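Local coordinates for disulfide isomerase DsbG N-terminal domain-containing protein (Helicobacter pylori, PDB 3TDG) that probably works as a thioredoxin-fold thiol-disulfide oxidoreductase of the DsbG type, acting as a reductase on disulfide bonds, at residues A[51-56]-A[61-66]; A[205-208]-A[212-215]. All coordinates share one frame; numbering follows the deposited sequence.

Contact 1: residues A[51-56]-A[61-66]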
ATOM      1  N   GLU A  51     -26.581 -14.016  -0.479  1.00 51.55           N
ATOM      2  CA  GLU A  51     -26.325 -15.433  -0.251  1.00 52.41           C
ATOM      3  C   GLU A  51     -26.371 -15.744   1.246  1.00 52.35           C
ATOM      4  O   GLU A  51     -25.817 -14.994   2.063  1.00 52.26           O
ATOM      5  CB  GLU A  51     -24.950 -15.777  -0.842  1.00 52.50           C
ATOM      6  CG  GLU A  51     -24.637 -17.248  -0.986  1.00 55.19           C
ATOM      7  CD  GLU A  51     -23.157 -17.510  -1.306  1.00 57.89           C
ATOM      8  OE1 GLU A  51     -22.505 -16.673  -1.971  1.00 58.30           O
ATOM      9  OE2 GLU A  51     -22.640 -18.565  -0.887  1.00 59.93           O
ATOM     10  N   ILE A  52     -27.050 -16.828   1.610  1.00 52.38           N
ATOM     11  CA  ILE A  52     -27.039 -17.322   2.998  1.00 52.67           C
ATOM     12  C   ILE A  52     -26.676 -18.808   3.015  1.00 53.10           C
ATOM     13  O   ILE A  52     -27.278 -19.598   2.291  1.00 53.60           O
ATOM     14  CB  ILE A  52     -28.400 -17.108   3.717  1.00 52.69           C
ATOM     15  CG1 ILE A  52     -28.795 -15.623   3.730  1.00 53.14           C
ATOM     16  CG2 ILE A  52     -28.355 -17.660   5.152  1.00 52.33           C
ATOM     17  CD1 ILE A  52     -30.309 -15.377   3.952  1.00 54.48           C
ATOM     18  N   LYS A  53     -25.685 -19.182   3.822  1.00 53.23           N
ATOM     19  CA  LYS A  53     -25.235 -20.574   3.928  1.00 53.58           C
ATOM     20  C   LYS A  53     -25.017 -20.971   5.391  1.00 53.82           C
ATOM     21  O   LYS A  53     -24.518 -20.164   6.175  1.00 53.34           O
ATOM     22  CB  LYS A  53     -23.936 -20.794   3.144  1.00 53.53           C
ATOM     23  CG  LYS A  53     -24.079 -20.744   1.639  1.00 54.12           C
ATOM     24  CD  LYS A  53     -25.074 -21.786   1.139  1.00 55.50           C
ATOM     25  CE  LYS A  53     -25.442 -21.519  -0.304  1.00 57.08           C
ATOM     26  NZ  LYS A  53     -24.204 -21.311  -1.099  1.00 58.03           N
ATOM     27  N   PRO A  54     -25.301 -22.194   5.768  1.00 53.80           N
ATOM     28  CA  PRO A  54     -25.112 -22.623   7.147  1.00 54.17           C
ATOM     29  C   PRO A  54     -23.688 -23.004   7.459  1.00 54.65           C
ATOM     30  O   PRO A  54     -22.963 -23.299   6.559  1.00 54.79           O
ATOM     31  CB  PRO A  54     -25.984 -23.856   7.226  1.00 54.28           C
ATOM     32  CG  PRO A  54     -26.018 -24.374   5.874  1.00 53.90           C
ATOM     33  CD  PRO A  54     -25.934 -23.228   4.955  1.00 54.17           C
ATOM     34  N   LEU A  55     -23.304 -23.000   8.722  1.00 55.55           N
ATOM     35  CA  LEU A  55     -22.003 -23.496   9.133  1.00 56.56           C
ATOM     36  C   LEU A  55     -22.128 -24.766   9.951  1.00 57.57           C
ATOM     37  O   LEU A  55     -22.898 -24.835  10.873  1.00 57.62           O
ATOM     38  CB  LEU A  55     -21.265 -22.472   9.960  1.00 56.32           C
ATOM     39  CG  LEU A  55     -20.975 -21.088   9.426  1.00 55.87           C
ATOM     40  CD1 LEU A  55     -20.325 -20.319  10.513  1.00 55.33           C
ATOM     41  CD2 LEU A  55     -20.099 -21.166   8.251  1.00 54.66           C
ATOM     42  N   LYS A  56     -21.355 -25.774   9.596  1.00 58.46           N
ATOM     43  CA  LYS A  56     -21.375 -27.031  10.301  1.00 59.17           C
ATOM     44  C   LYS A  56     -20.984 -26.766  11.718  1.00 59.60           C
ATOM     45  O   LYS A  56     -21.342 -27.466  12.631  1.00 59.49           O
ATOM     46  CB  LYS A  56     -20.336 -27.970   9.721  1.00 59.51           C
ATOM     47  CG  LYS A  56     -20.389 -28.159   8.243  1.00 60.83           C
ATOM     48  CD  LYS A  56     -21.363 -29.232   7.870  1.00 63.18           C
ATOM     49  CE  LYS A  56     -21.035 -29.848   6.534  1.00 64.86           C
ATOM     50  NZ  LYS A  56     -22.238 -30.383   5.875  1.00 65.44           N
ATOM     51  N   LEU A  61     -24.831 -19.404  14.141  1.00 59.63           N
ATOM     52  CA  LEU A  61     -24.174 -18.578  13.132  1.00 57.78           C
ATOM     53  C   LEU A  61     -24.359 -19.045  11.695  1.00 56.67           C
ATOM     54  O   LEU A  61     -24.198 -20.228  11.394  1.00 57.03           O
ATOM     55  CB  LEU A  61     -22.691 -18.470  13.450  1.00 57.83           C
ATOM     56  CG  LEU A  61     -22.353 -17.796  14.774  1.00 57.58           C
ATOM     57  CD1 LEU A  61     -20.854 -17.773  14.925  1.00 57.44           C
ATOM     58  CD2 LEU A  61     -22.939 -16.379  14.838  1.00 57.16           C
ATOM     59  N   LYS A  62     -24.696 -18.101  10.813  1.00 54.97           N
ATOM     60  CA  LYS A  62     -24.796 -18.359   9.375  1.00 53.58           C
ATOM     61  C   LYS A  62     -23.797 -17.508   8.574  1.00 52.04           C
ATOM     62  O   LYS A  62     -23.374 -16.446   9.025  1.00 51.18           O
ATOM     63  CB  LYS A  62     -26.217 -18.082   8.863  1.00 54.19           C
ATOM     64  CG  LYS A  62     -27.345 -18.709   9.707  1.00 57.22           C
ATOM     65  CD  LYS A  62     -28.637 -18.797   8.909  1.00 60.49           C
ATOM     66  CE  LYS A  62     -28.678 -20.069   8.066  1.00 62.62           C
ATOM     67  NZ  LYS A  62     -28.929 -21.272   8.923  1.00 64.84           N
ATOM     68  N   MET A  63     -23.444 -17.984   7.385  1.00 50.07           N
ATOM     69  CA  MET A  63     -22.598 -17.250   6.460  1.00 49.05           C
ATOM     70  C   MET A  63     -23.495 -16.438   5.529  1.00 47.49           C
ATOM     71  O   MET A  63     -24.369 -16.996   4.866  1.00 47.04           O
ATOM     72  CB  MET A  63     -21.723 -18.215   5.669  1.00 49.16           C
ATOM     73  CG  MET A  63     -20.452 -17.602   5.103  1.00 52.28           C
ATOM     74  SD  MET A  63     -20.721 -16.758   3.547  1.00 57.82           S
ATOM     75  CE  MET A  63     -21.072 -18.141   2.453  1.00 56.65           C
ATOM     76  N   VAL A  64     -23.284 -15.119   5.510  1.00 45.10           N
ATOM     77  CA  VAL A  64     -24.059 -14.205   4.669  1.00 43.25           C
ATOM     78  C   VAL A  64     -23.129 -13.332   3.825  1.00 42.00           C
ATOM     79  O   VAL A  64     -22.152 -12.762   4.341  1.00 42.09           O
ATOM     80  CB  VAL A  64     -24.983 -13.292   5.527  1.00 43.09           C
ATOM     81  CG1 VAL A  64     -25.859 -12.403   4.649  1.00 42.61           C
ATOM     82  CG2 VAL A  64     -25.876 -14.128   6.460  1.00 43.34           C
ATOM     83  N   VAL A  65     -23.413 -13.249   2.531  1.00 40.65           N
ATOM     84  CA  VAL A  65     -22.757 -12.279   1.655  1.00 39.56           C
ATOM     85  C   VAL A  65     -23.757 -11.175   1.312  1.00 39.40           C
ATOM     86  O   VAL A  65     -24.924 -11.458   1.004  1.00 39.37           O
ATOM     87  CB  VAL A  65     -22.174 -12.942   0.387  1.00 39.35           C
ATOM     88  CG1 VAL A  65     -21.472 -11.906  -0.524  1.00 37.57           C
ATOM     89  CG2 VAL A  65     -21.182 -14.029   0.798  1.00 39.43           C
ATOM     90  N   ILE A  66     -23.293  -9.928   1.394  1.00 38.87           N
ATOM     91  CA  ILE A  66     -24.110  -8.753   1.132  1.00 38.29           C
ATOM     92  C   ILE A  66     -23.444  -7.908   0.059  1.00 39.15           C
ATOM     93  O   ILE A  66     -22.259  -8.075  -0.204  1.00 39.42           O
ATOM     94  CB  ILE A  66     -24.378  -7.899   2.426  1.00 38.07           C
ATOM     95  CG1 ILE A  66     -23.093  -7.327   3.036  1.00 37.11           C
ATOM     96  CG2 ILE A  66     -25.214  -8.684   3.463  1.00 37.71           C
ATOM     97  CD1 ILE A  66     -22.596  -6.016   2.340  1.00 38.22           C
TER
HETATM   98  O   HOH W   1     -25.594 -22.844  10.511  1.00 56.92           O
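K53 and M63 form the hydrogen-bonded pair nearer the turn of an antiparallel hairpin whose strand axes lie 4.6 Å apart at 164°. Their backbone bonds are reciprocal: K53 N reaches M63 O at 2.8 Å, and M63 N reaches K53 O at 2.7 Å. At the next hydrogen-bonded pair, two residues further from the turn, V65 N donates to E51 O at 3.0 Å, while the return bond from E51 N is weak. Beyond P54 a water links the two segments, accepting from L55 N and within hydrogen-bonding distance of L61 O.

Side-chain packing differs between the faces. On that of E51, K53, M63 and V65, M63 turns CG anti to its N (chi1 -157°) and then bends, bringing CE to 4.0 Å from K53 CB and 3.7 Å from E51 OE2. On the other, the aliphatic part of K62 crosses I52, with CE 3.8 Å from CG2.

The charged pair lies within one strand: K53 NZ meets E51 OE2 at 3.2 Å from above the carboxylate plane, while OE1 pairs with K110 of helix 98-129. Two cations thus share one carboxylate beside a methionine methyl, which would be expected to keep E51 ionised.

Contact 2: residues A[205-208]-A[212-215]; sequences RARG and EDKI. With FMT (formic acid), chain C.
R205 and K214 run their extended side chains at about a right angle to each other and meet at a bound formic acid, probably present as formate and from the crystallisation liquor. The R205 guanidinium takes the ligand at its edge through two nearly parallel bonds: NE to FMT O1 at 2.9 Å (N-H...O 166°) and NH2 to FMT O2 at 2.9 Å (152°). K214 NZ also reaches FMT O1, at 2.6 Å, so both cations grip this oxygen. R205 NE and K214 NZ stay 5.1 Å apart with the ligand between them, which, if ionised, would offset their like charges. E138 N also donates to the ligand, and R205 NH1 is bound to D134 O.

Between R205 and K214 in sequence the backbone turns from helix 188-206 into helix 211-222. The first helix closes in a Schellman motif: G208, at positive phi, is the C' residue, and its N bonds to R205 O at 2.8 Å.

R207 and D213 cross obliquely on the other flank of this turn. D213 OD1 lies at the guanidinium edge, but the two planes are 58° apart and the salt bridge from R207 NH1 is long, 3.6 Å. The same OD1 accepts from S210 N.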
ATOM      1  N   ARG A 205     -17.227  20.425 -35.988  1.00 44.39           N
ATOM      2  CA  ARG A 205     -18.400  20.672 -35.129  1.00 45.27           C
ATOM      3  C   ARG A 205     -18.964  22.084 -35.380  1.00 45.76           C
ATOM      4  O   ARG A 205     -20.168  22.242 -35.572  1.00 45.89           O
ATOM      5  CB  ARG A 205     -18.056  20.525 -33.644  1.00 44.51           C
ATOM      6  CG  ARG A 205     -17.827  19.099 -33.163  1.00 44.25           C
ATOM      7  CD  ARG A 205     -17.018  19.137 -31.867  1.00 42.84           C
ATOM      8  NE  ARG A 205     -16.690  17.805 -31.374  1.00 40.88           N
ATOM      9  CZ  ARG A 205     -15.836  17.555 -30.394  1.00 38.93           C
ATOM     10  NH1 ARG A 205     -15.185  18.545 -29.789  1.00 38.69           N
ATOM     11  NH2 ARG A 205     -15.605  16.299 -30.035  1.00 39.25           N
ATOM     12  N   ALA A 206     -18.076  23.078 -35.374  1.00 46.76           N
ATOM     13  CA  ALA A 206     -18.428  24.488 -35.620  1.00 48.08           C
ATOM     14  C   ALA A 206     -19.246  24.659 -36.903  1.00 49.36           C
ATOM     15  O   ALA A 206     -20.228  25.387 -36.901  1.00 49.86           O
ATOM     16  CB  ALA A 206     -17.192  25.365 -35.637  1.00 47.69           C
ATOM     17  N   ARG A 207     -18.885  23.949 -37.976  1.00 50.73           N
ATOM     18  CA  ARG A 207     -19.673  24.010 -39.222  1.00 51.69           C
ATOM     19  C   ARG A 207     -20.824  22.986 -39.314  1.00 51.89           C
ATOM     20  O   ARG A 207     -21.486  22.878 -40.348  1.00 52.32           O
ATOM     21  CB  ARG A 207     -18.760  23.954 -40.463  1.00 52.33           C
ATOM     22  CG  ARG A 207     -18.032  22.636 -40.671  1.00 54.19           C
ATOM     23  CD  ARG A 207     -17.442  22.505 -42.073  1.00 58.37           C
ATOM     24  NE  ARG A 207     -16.514  21.378 -42.136  1.00 62.55           N
ATOM     25  CZ  ARG A 207     -16.831  20.131 -42.491  1.00 64.97           C
ATOM     26  NH1 ARG A 207     -18.076  19.816 -42.849  1.00 65.49           N
ATOM     27  NH2 ARG A 207     -15.888  19.189 -42.491  1.00 65.40           N
ATOM     28  N   GLY A 208     -21.083  22.256 -38.231  1.00 51.91           N
ATOM     29  CA  GLY A 208     -22.178  21.283 -38.214  1.00 51.84           C
ATOM     30  C   GLY A 208     -21.957  20.080 -39.128  1.00 51.87           C
ATOM     31  O   GLY A 208     -22.895  19.598 -39.768  1.00 52.09           O
ATOM     32  N   GLU A 212     -20.412  11.048 -41.241  1.00 53.21           N
ATOM     33  CA  GLU A 212     -19.569  10.667 -42.379  1.00 53.07           C
ATOM     34  C   GLU A 212     -18.367  11.586 -42.577  1.00 52.23           C
ATOM     35  O   GLU A 212     -17.266  11.108 -42.852  1.00 51.88           O
ATOM     36  CB  GLU A 212     -20.393  10.601 -43.686  1.00 53.71           C
ATOM     37  CG  GLU A 212     -21.103   9.257 -43.948  1.00 55.74           C
ATOM     38  CD  GLU A 212     -20.141   8.059 -44.000  1.00 57.51           C
ATOM     39  OE1 GLU A 212     -20.463   7.009 -43.396  1.00 58.48           O
ATOM     40  OE2 GLU A 212     -19.063   8.174 -44.627  1.00 58.23           O
ATOM     41  N   ASP A 213     -18.591  12.897 -42.445  1.00 51.10           N
ATOM     42  CA  ASP A 213     -17.529  13.890 -42.543  1.00 50.25           C
ATOM     43  C   ASP A 213     -16.473  13.660 -41.470  1.00 49.13           C
ATOM     44  O   ASP A 213     -15.281  13.797 -41.730  1.00 49.11           O
ATOM     45  CB  ASP A 213     -18.088  15.308 -42.366  1.00 51.04           C
ATOM     46  CG  ASP A 213     -18.989  15.754 -43.514  1.00 52.70           C
ATOM     47  OD1 ASP A 213     -19.818  16.652 -43.267  1.00 55.95           O
ATOM     48  OD2 ASP A 213     -18.866  15.246 -44.654  1.00 54.55           O
ATOM     49  N   LYS A 214     -16.921  13.336 -40.260  1.00 47.62           N
ATOM     50  CA  LYS A 214     -16.001  13.133 -39.142  1.00 46.66           C
ATOM     51  C   LYS A 214     -15.180  11.873 -39.352  1.00 46.07           C
ATOM     52  O   LYS A 214     -13.970  11.897 -39.165  1.00 46.02           O
ATOM     53  CB  LYS A 214     -16.733  13.123 -37.801  1.00 45.47           C
ATOM     54  CG  LYS A 214     -17.279  14.490 -37.445  1.00 45.30           C
ATOM     55  CD  LYS A 214     -18.242  14.452 -36.277  1.00 45.06           C
ATOM     56  CE  LYS A 214     -18.769  15.862 -36.014  1.00 44.68           C
ATOM     57  NZ  LYS A 214     -19.769  15.843 -34.935  1.00 44.89           N
ATOM     58  N   ILE A 215     -15.831  10.800 -39.796  1.00 46.04           N
ATOM     59  CA  ILE A 215     -15.117   9.555 -40.129  1.00 45.69           C
ATOM     60  C   ILE A 215     -14.091   9.783 -41.224  1.00 45.47           C
ATOM     61  O   ILE A 215     -12.959   9.321 -41.097  1.00 45.85           O
ATOM     62  CB  ILE A 215     -16.091   8.406 -40.478  1.00 46.30           C
ATOM     63  CG1 ILE A 215     -16.997   8.138 -39.281  1.00 45.55           C
ATOM     64  CG2 ILE A 215     -15.328   7.123 -40.869  1.00 45.51           C
ATOM     65  CD1 ILE A 215     -18.088   7.155 -39.565  1.00 47.56           C
TER
HETATM   66  C   FMT C 360     -18.388  14.760 -32.038  1.00 46.06           C
HETATM   67  O1  FMT C 360     -18.367  15.807 -32.709  1.00 46.54           O
HETATM   68  O2  FMT C 360     -17.704  14.559 -31.028  1.00 45.12           O

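In the fold
From the N terminus, helix 33-43 leads into strand 48-54, and contact 1 then closes the short turn to strand 62-67, with four residues between its segments. The hairpin is the first of the four-stranded antiparallel N-terminal sheet, and L61 packs on L61 of the second subunit. The chain next follows the long helix 98-129 into the mixed, thioredoxin-type sheet and its helices. There contact 2 closes an even shorter loop, three residues long, between helices 188-206 and 211-222. The contacts follow in series, neither nesting nor crossing. Contacts 1 and 2 lie on opposite sides of the chain's centre; the centres of contacts 1 and 2 are about 57 Å apart, and the nearest atoms of contacts 1 and 2 about 39 Å.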